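Local coordinates for calcium uptake protein 2, mitochondrial (Homo sapiens, PDB 6LB7) that binds calcium through an EF-hand and, as a member of the mitochondrial calcium uptake family, probably helps to gate calcium entry through the mitochondrial uniporter, at residues R31-S36 and T85-L90; M160-K165 and R178-L183. All blocks are in the same frame, centred on the assembly; numbering follows the deposited sequence.

Contact 1. Residues R31-S36 and T85-L90; sequences RDFLFS and TEYLFL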
loop_
_atom_site.group_PDB
_atom_site.type_symbol
_atom_site.label_atom_id
_atom_site.label_comp_id
_atom_site.label_asym_id
_atom_site.label_seq_id
_atom_site.Cartn_x
_atom_site.Cartn_y
_atom_site.Cartn_z
ATOM N N ARG B 31 -28.115 -6.967 -14.305
ATOM C CA ARG B 31 -27.709 -7.991 -15.263
ATOM C C ARG B 31 -26.519 -7.521 -16.096
ATOM O O ARG B 31 -25.520 -8.247 -16.235
ATOM C CB ARG B 31 -28.892 -8.357 -16.168
ATOM C CG ARG B 31 -28.614 -9.465 -17.208
ATOM C CD ARG B 31 -29.909 -9.846 -17.925
ATOM N NE ARG B 31 -29.774 -11.005 -18.796
ATOM C CZ ARG B 31 -29.252 -10.949 -20.019
ATOM N NH1 ARG B 31 -28.827 -9.787 -20.495
ATOM N NH2 ARG B 31 -29.156 -12.048 -20.765
ATOM N N ASP B 32 -26.615 -6.309 -16.666
ATOM C CA ASP B 32 -25.497 -5.720 -17.402
ATOM C C ASP B 32 -24.224 -5.728 -16.575
ATOM O O ASP B 32 -23.137 -6.047 -17.075
ATOM C CB ASP B 32 -25.789 -4.265 -17.785
ATOM C CG ASP B 32 -26.888 -4.112 -18.812
ATOM O OD1 ASP B 32 -27.210 -5.081 -19.532
ATOM O OD2 ASP B 32 -27.407 -2.977 -18.914
ATOM N N PHE B 33 -24.329 -5.262 -15.331
ATOM C CA PHE B 33 -23.161 -5.153 -14.470
ATOM C C PHE B 33 -22.509 -6.513 -14.265
ATOM O O PHE B 33 -21.290 -6.662 -14.421
ATOM C CB PHE B 33 -23.552 -4.545 -13.120
ATOM C CG PHE B 33 -22.456 -4.622 -12.107
ATOM C CD1 PHE B 33 -21.326 -3.837 -12.239
ATOM C CD2 PHE B 33 -22.542 -5.500 -11.049
ATOM C CE1 PHE B 33 -20.311 -3.915 -11.310
ATOM C CE2 PHE B 33 -21.523 -5.592 -10.132
ATOM C CZ PHE B 33 -20.412 -4.805 -10.263
ATOM N N LEU B 34 -23.311 -7.519 -13.907
ATOM C CA LEU B 34 -22.769 -8.858 -13.691
ATOM C C LEU B 34 -22.027 -9.363 -14.926
ATOM O O LEU B 34 -20.928 -9.914 -14.808
ATOM C CB LEU B 34 -23.892 -9.824 -13.317
ATOM C CG LEU B 34 -24.546 -9.559 -11.968
ATOM C CD1 LEU B 34 -25.854 -10.331 -11.869
ATOM C CD2 LEU B 34 -23.591 -9.908 -10.816
ATOM N N PHE B 35 -22.595 -9.151 -16.123
ATOM C CA PHE B 35 -21.946 -9.597 -17.356
ATOM C C PHE B 35 -20.638 -8.849 -17.604
ATOM O O PHE B 35 -19.642 -9.451 -18.022
ATOM C CB PHE B 35 -22.887 -9.422 -18.547
ATOM C CG PHE B 35 -24.018 -10.414 -18.584
ATOM C CD1 PHE B 35 -24.115 -11.422 -17.639
ATOM C CD2 PHE B 35 -24.962 -10.363 -19.584
ATOM C CE1 PHE B 35 -25.144 -12.341 -17.678
ATOM C CE2 PHE B 35 -25.989 -11.280 -19.627
ATOM C CZ PHE B 35 -26.079 -12.270 -18.668
ATOM N N SER B 36 -20.617 -7.540 -17.366
ATOM C CA SER B 36 -19.388 -6.782 -17.571
ATOM C C SER B 36 -18.274 -7.237 -16.630
ATOM O O SER B 36 -17.089 -7.051 -16.932
ATOM C CB SER B 36 -19.665 -5.287 -17.396
ATOM O OG SER B 36 -19.634 -4.906 -16.030
ATOM N N THR B 85 -20.756 6.163 -12.240
ATOM C CA THR B 85 -20.155 6.368 -10.922
ATOM C C THR B 85 -20.280 5.121 -10.057
ATOM O O THR B 85 -19.310 4.660 -9.435
ATOM C CB THR B 85 -20.847 7.551 -10.230
ATOM O OG1 THR B 85 -20.559 8.770 -10.936
ATOM C CG2 THR B 85 -20.403 7.672 -8.785
ATOM N N GLU B 86 -21.483 4.562 -10.009
ATOM C CA GLU B 86 -21.732 3.407 -9.157
ATOM C C GLU B 86 -21.024 2.158 -9.686
ATOM O O GLU B 86 -20.518 1.350 -8.901
ATOM C CB GLU B 86 -23.241 3.206 -9.045
ATOM C CG GLU B 86 -23.922 4.417 -8.417
ATOM C CD GLU B 86 -25.438 4.308 -8.425
ATOM O OE1 GLU B 86 -25.978 3.572 -9.284
ATOM O OE2 GLU B 86 -26.086 4.965 -7.576
ATOM N N TYR B 87 -20.954 2.008 -11.009
ATOM C CA TYR B 87 -20.182 0.925 -11.629
ATOM C C TYR B 87 -18.716 0.952 -11.178
ATOM O O TYR B 87 -18.167 -0.068 -10.749
ATOM C CB TYR B 87 -20.326 1.038 -13.161
ATOM C CG TYR B 87 -19.310 0.297 -14.005
ATOM C CD1 TYR B 87 -18.296 0.985 -14.669
ATOM C CD2 TYR B 87 -19.374 -1.091 -14.162
ATOM C CE1 TYR B 87 -17.361 0.297 -15.465
ATOM C CE2 TYR B 87 -18.436 -1.783 -14.939
ATOM C CZ TYR B 87 -17.443 -1.085 -15.585
ATOM O OH TYR B 87 -16.534 -1.759 -16.362
ATOM N N LEU B 88 -18.076 2.125 -11.221
ATOM C CA LEU B 88 -16.688 2.222 -10.764
ATOM C C LEU B 88 -16.560 1.908 -9.276
ATOM O O LEU B 88 -15.594 1.266 -8.849
ATOM C CB LEU B 88 -16.129 3.616 -11.047
ATOM C CG LEU B 88 -16.028 4.096 -12.498
ATOM C CD1 LEU B 88 -15.271 5.422 -12.506
ATOM C CD2 LEU B 88 -15.331 3.037 -13.365
ATOM N N PHE B 89 -17.516 2.367 -8.470
ATOM C CA PHE B 89 -17.482 2.074 -7.043
ATOM C C PHE B 89 -17.563 0.573 -6.776
ATOM O O PHE B 89 -16.786 0.026 -5.981
ATOM C CB PHE B 89 -18.618 2.812 -6.335
ATOM C CG PHE B 89 -18.717 2.481 -4.884
ATOM C CD1 PHE B 89 -19.766 1.718 -4.407
ATOM C CD2 PHE B 89 -17.729 2.896 -4.005
ATOM C CE1 PHE B 89 -19.839 1.405 -3.061
ATOM C CE2 PHE B 89 -17.794 2.576 -2.673
ATOM C CZ PHE B 89 -18.850 1.832 -2.203
ATOM N N LEU B 90 -18.511 -0.106 -7.430
ATOM C CA LEU B 90 -18.655 -1.550 -7.266
ATOM C C LEU B 90 -17.405 -2.284 -7.737
ATOM O O LEU B 90 -16.979 -3.259 -7.116
ATOM C CB LEU B 90 -19.883 -2.037 -8.031
ATOM C CG LEU B 90 -21.240 -1.509 -7.555
ATOM C CD1 LEU B 90 -22.296 -1.776 -8.590
ATOM C CD2 LEU B 90 -21.657 -2.130 -6.195
HETATM O O HOH W 1 -16.607 -4.319 -16.106
#

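Contact 2. Residues M160-K165 and R178-L183; sequences MRFFGK and RFMENL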
loop_
_atom_site.group_PDB
_atom_site.type_symbol
_atom_site.label_atom_id
_atom_site.label_comp_id
_atom_site.label_asym_id
_atom_site.label_seq_id
_atom_site.Cartn_x
_atom_site.Cartn_y
_atom_site.Cartn_z
ATOM N N MET B 160 -31.483 3.683 -3.830
ATOM C CA MET B 160 -32.687 3.129 -3.206
ATOM C C MET B 160 -32.343 2.181 -2.065
ATOM O O MET B 160 -32.882 2.300 -0.958
ATOM C CB MET B 160 -33.516 2.373 -4.240
ATOM C CG MET B 160 -34.045 3.210 -5.365
ATOM S SD MET B 160 -35.475 4.118 -4.782
ATOM C CE MET B 160 -36.185 2.925 -3.650
ATOM N N ARG B 161 -31.490 1.195 -2.349
ATOM C CA ARG B 161 -31.133 0.194 -1.351
ATOM C C ARG B 161 -30.501 0.836 -0.121
ATOM O O ARG B 161 -30.790 0.444 1.015
ATOM C CB ARG B 161 -30.188 -0.821 -1.991
ATOM C CG ARG B 161 -29.395 -1.679 -1.078
ATOM C CD ARG B 161 -30.197 -2.664 -0.335
ATOM N NE ARG B 161 -29.661 -3.869 -0.358
ATOM C CZ ARG B 161 -29.266 -4.437 0.617
ATOM N NH1 ARG B 161 -29.334 -3.908 1.701
ATOM N NH2 ARG B 161 -28.787 -5.530 0.507
ATOM N N PHE B 162 -29.668 1.856 -0.321
ATOM C CA PHE B 162 -28.916 2.448 0.778
ATOM C C PHE B 162 -29.697 3.547 1.489
ATOM O O PHE B 162 -29.628 3.655 2.718
ATOM C CB PHE B 162 -27.576 3.013 0.270
ATOM C CG PHE B 162 -26.603 1.950 -0.225
ATOM C CD1 PHE B 162 -26.689 0.638 0.231
ATOM C CD2 PHE B 162 -25.606 2.271 -1.145
ATOM C CE1 PHE B 162 -25.807 -0.343 -0.227
ATOM C CE2 PHE B 162 -24.711 1.292 -1.606
ATOM C CZ PHE B 162 -24.813 -0.017 -1.147
ATOM N N PHE B 163 -30.448 4.368 0.748
ATOM C CA PHE B 163 -31.003 5.590 1.317
ATOM C C PHE B 163 -32.510 5.797 1.141
ATOM O O PHE B 163 -33.019 6.823 1.596
ATOM C CB PHE B 163 -30.266 6.808 0.738
ATOM C CG PHE B 163 -28.771 6.624 0.652
ATOM C CD1 PHE B 163 -28.121 6.657 -0.570
ATOM C CD2 PHE B 163 -28.022 6.387 1.794
ATOM C CE1 PHE B 163 -26.736 6.481 -0.646
ATOM C CE2 PHE B 163 -26.637 6.193 1.721
ATOM C CZ PHE B 163 -25.999 6.241 0.500
ATOM N N GLY B 164 -33.240 4.874 0.521
ATOM C CA GLY B 164 -34.642 5.122 0.212
ATOM C C GLY B 164 -34.792 6.183 -0.870
ATOM O O GLY B 164 -33.823 6.763 -1.356
ATOM N N LYS B 165 -36.052 6.459 -1.228
ATOM C CA LYS B 165 -36.241 7.250 -2.443
ATOM C C LYS B 165 -35.928 8.728 -2.227
ATOM O O LYS B 165 -35.327 9.373 -3.097
ATOM C CB LYS B 165 -37.664 7.074 -2.971
ATOM C CG LYS B 165 -37.915 5.744 -3.492
ATOM C CD LYS B 165 -37.713 4.651 -2.529
ATOM C CE LYS B 165 -38.154 4.996 -1.257
ATOM N NZ LYS B 165 -37.795 4.063 -0.222
ATOM N N ARG B 178 -21.922 -5.846 5.001
ATOM C CA ARG B 178 -22.620 -7.046 4.556
ATOM C C ARG B 178 -22.905 -6.999 3.053
ATOM O O ARG B 178 -22.833 -8.022 2.364
ATOM C CB ARG B 178 -23.905 -7.203 5.371
ATOM C CG ARG B 178 -24.681 -8.403 5.082
ATOM C CD ARG B 178 -25.808 -8.610 6.076
ATOM N NE ARG B 178 -25.365 -9.080 7.262
ATOM C CZ ARG B 178 -25.022 -10.232 7.455
ATOM N NH1 ARG B 178 -25.075 -11.029 6.537
ATOM N NH2 ARG B 178 -24.623 -10.586 8.560
ATOM N N PHE B 179 -23.276 -5.821 2.552
ATOM C CA PHE B 179 -23.500 -5.659 1.122
ATOM C C PHE B 179 -22.225 -5.935 0.319
ATOM O O PHE B 179 -22.272 -6.618 -0.709
ATOM C CB PHE B 179 -24.018 -4.252 0.831
ATOM C CG PHE B 179 -24.436 -4.053 -0.601
ATOM C CD1 PHE B 179 -23.528 -3.588 -1.544
ATOM C CD2 PHE B 179 -25.719 -4.363 -1.006
ATOM C CE1 PHE B 179 -23.897 -3.421 -2.867
ATOM C CE2 PHE B 179 -26.100 -4.188 -2.321
ATOM C CZ PHE B 179 -25.177 -3.720 -3.250
ATOM N N MET B 180 -21.077 -5.420 0.778
ATOM C CA MET B 180 -19.816 -5.637 0.067
ATOM C C MET B 180 -19.360 -7.093 0.151
ATOM O O MET B 180 -18.877 -7.651 -0.837
ATOM C CB MET B 180 -18.730 -4.715 0.626
ATOM C CG MET B 180 -19.103 -3.238 0.573
ATOM S SD MET B 180 -19.781 -2.730 -1.032
ATOM C CE MET B 180 -20.878 -1.402 -0.537
ATOM N N GLU B 181 -19.464 -7.715 1.332
ATOM C CA GLU B 181 -19.211 -9.153 1.424
ATOM C C GLU B 181 -20.111 -9.922 0.463
ATOM O O GLU B 181 -19.670 -10.863 -0.196
ATOM C CB GLU B 181 -19.448 -9.655 2.855
ATOM C CG GLU B 181 -18.470 -9.144 3.934
ATOM C CD GLU B 181 -18.985 -9.408 5.363
ATOM O OE1 GLU B 181 -18.209 -9.234 6.336
ATOM O OE2 GLU B 181 -20.178 -9.762 5.512
ATOM N N ASN B 182 -21.389 -9.548 0.398
ATOM C CA ASN B 182 -22.332 -10.277 -0.437
ATOM C C ASN B 182 -22.090 -10.015 -1.921
ATOM O O ASN B 182 -22.369 -10.887 -2.753
ATOM C CB ASN B 182 -23.760 -9.905 -0.048
ATOM C CG ASN B 182 -24.245 -10.656 1.217
ATOM O OD1 ASN B 182 -23.751 -11.733 1.533
ATOM N ND2 ASN B 182 -25.209 -10.074 1.928
ATOM N N LEU B 183 -21.624 -8.816 -2.273
ATOM C CA LEU B 183 -21.234 -8.547 -3.660
ATOM C C LEU B 183 -20.101 -9.471 -4.094
ATOM O O LEU B 183 -20.192 -10.135 -5.138
ATOM C CB LEU B 183 -20.827 -7.078 -3.812
ATOM C CG LEU B 183 -20.145 -6.699 -5.125
ATOM C CD1 LEU B 183 -21.154 -6.798 -6.270
ATOM C CD2 LEU B 183 -19.538 -5.305 -5.028
HETATM O O HOH W 2 -26.399 -7.201 1.985
#

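Contact 1. Residues R31-S36 and T85-L90
Phe33 is met by Leu90 over one face and by Tyr87 at its edge, and these three side chains account for most of the buried area. Leu90 CD1 stands 4.0 Å from the Phe33 ring centroid and 14° off the ring normal, which fits a CH-pi contact, while Leu90 CB touches Phe33 CZ at 3.6 Å. Tyr87 comes in near the plane of the Phe33 ring, with its CD2 3.9 Å from Phe33 CD1. With CG anti to the backbone N (chi1 170°), Phe33 carries its ring across to helix 84-94. Such reach is needed because the axes of the two short segments approach no closer than 11.7 Å, crossing at -44°, so ring and leucine atoms bridge the gap in place of backbone. The contact joins helix 30-38, in the N-terminal part of the chain, to helix 84-94, which precedes helix 99-108 of the calcium-bound EF-hand; as in relatives, this is probably a junction between N-terminal domain and EF-hand lobe.

The polar atoms gather beside Tyr87. Ser36 OG lies at that ring's edge, 3.5 Å from Tyr87 CE2. It donates to Phe33 O at 2.9 Å, and a water gives a hydrogen bond to Ser36 OG at 3.1 Å. The same water is 2.6 Å from Tyr87 OH, linking the two hydroxyls. Farther out, Phe14 meets the Tyr87 ring at an incline, and Arg13 NH2 hydrogen-bonds Ser36 O.

Contact 2. Residues M160-K165 and R178-L183
The backbones come closest at Phe162 and Phe179, whose CA atoms are still 9.8 Å apart, close to where helix 157-163 ends and Gly164 turns the chain away with positive phi. Two aromatic rings fill that distance in an edge-to-face (T-shaped) pair. The edge of Phe162 addresses the face of Phe179, with centroids 5.1 Å apart and planes at 80°. Phe162 CZ leads the approach, 3.8 Å from Phe179 CD1, and also meets Met180 CE at 4.2 Å. Phe179 holds CG anti to its own N (chi1 -173°), a setting that sends the ring out toward helix 157-163.

Helix 157-163, strand 171-172 and helix 173-196 follow one another as in an EF-hand. Strand 171-172 pairs antiparallel with 115-116 of the calcium-binding loop, which is consistent with a paired EF-hand lobe in which this unit is the partner of the calcium site. Phe162 and Phe163 both pack on Leu171 of that strand.

Arg161 reaches Phe179 at the ring's edge: NH2 is 3.6 Å from Phe179 CD2, and the ring edge lies over one guanidinium face, the planes being 84° apart. The chain bends at chi2 and chi3 to get there. Arg161 NH2 donates to a water 3.3 Å away, which also accepts from Asn182 ND2 at 3.1 Å. Phe72 adds a cation-pi partner for Arg161 and an edge-to-face ring for Phe179.

The two contacts use four different helices, yet they abut in one continuous interior, with centres 14 Å apart. Helix 84-94 of contact 1 lies against helix 173-196 of contact 2, Phe89 CE1 being 3.9 Å from Met180 CE. Helix 30-38 also reaches helix 173-196, with Phe33 CE2 4.1 Å from Leu183 CD1. Both are buried contacts, but contact 1 sits nearer the centre of the chain, about 10 Å from it against 16 Å, and every residue touching there is buried. Contact 2 admits a partly exposed arginine. Their chemistry differs: a leucine and a water-linked pair of hydroxyls accompany the phenylalanine of contact 1, whereas a T-shaped aromatic pair bordered by a guanidinium marks contact 2.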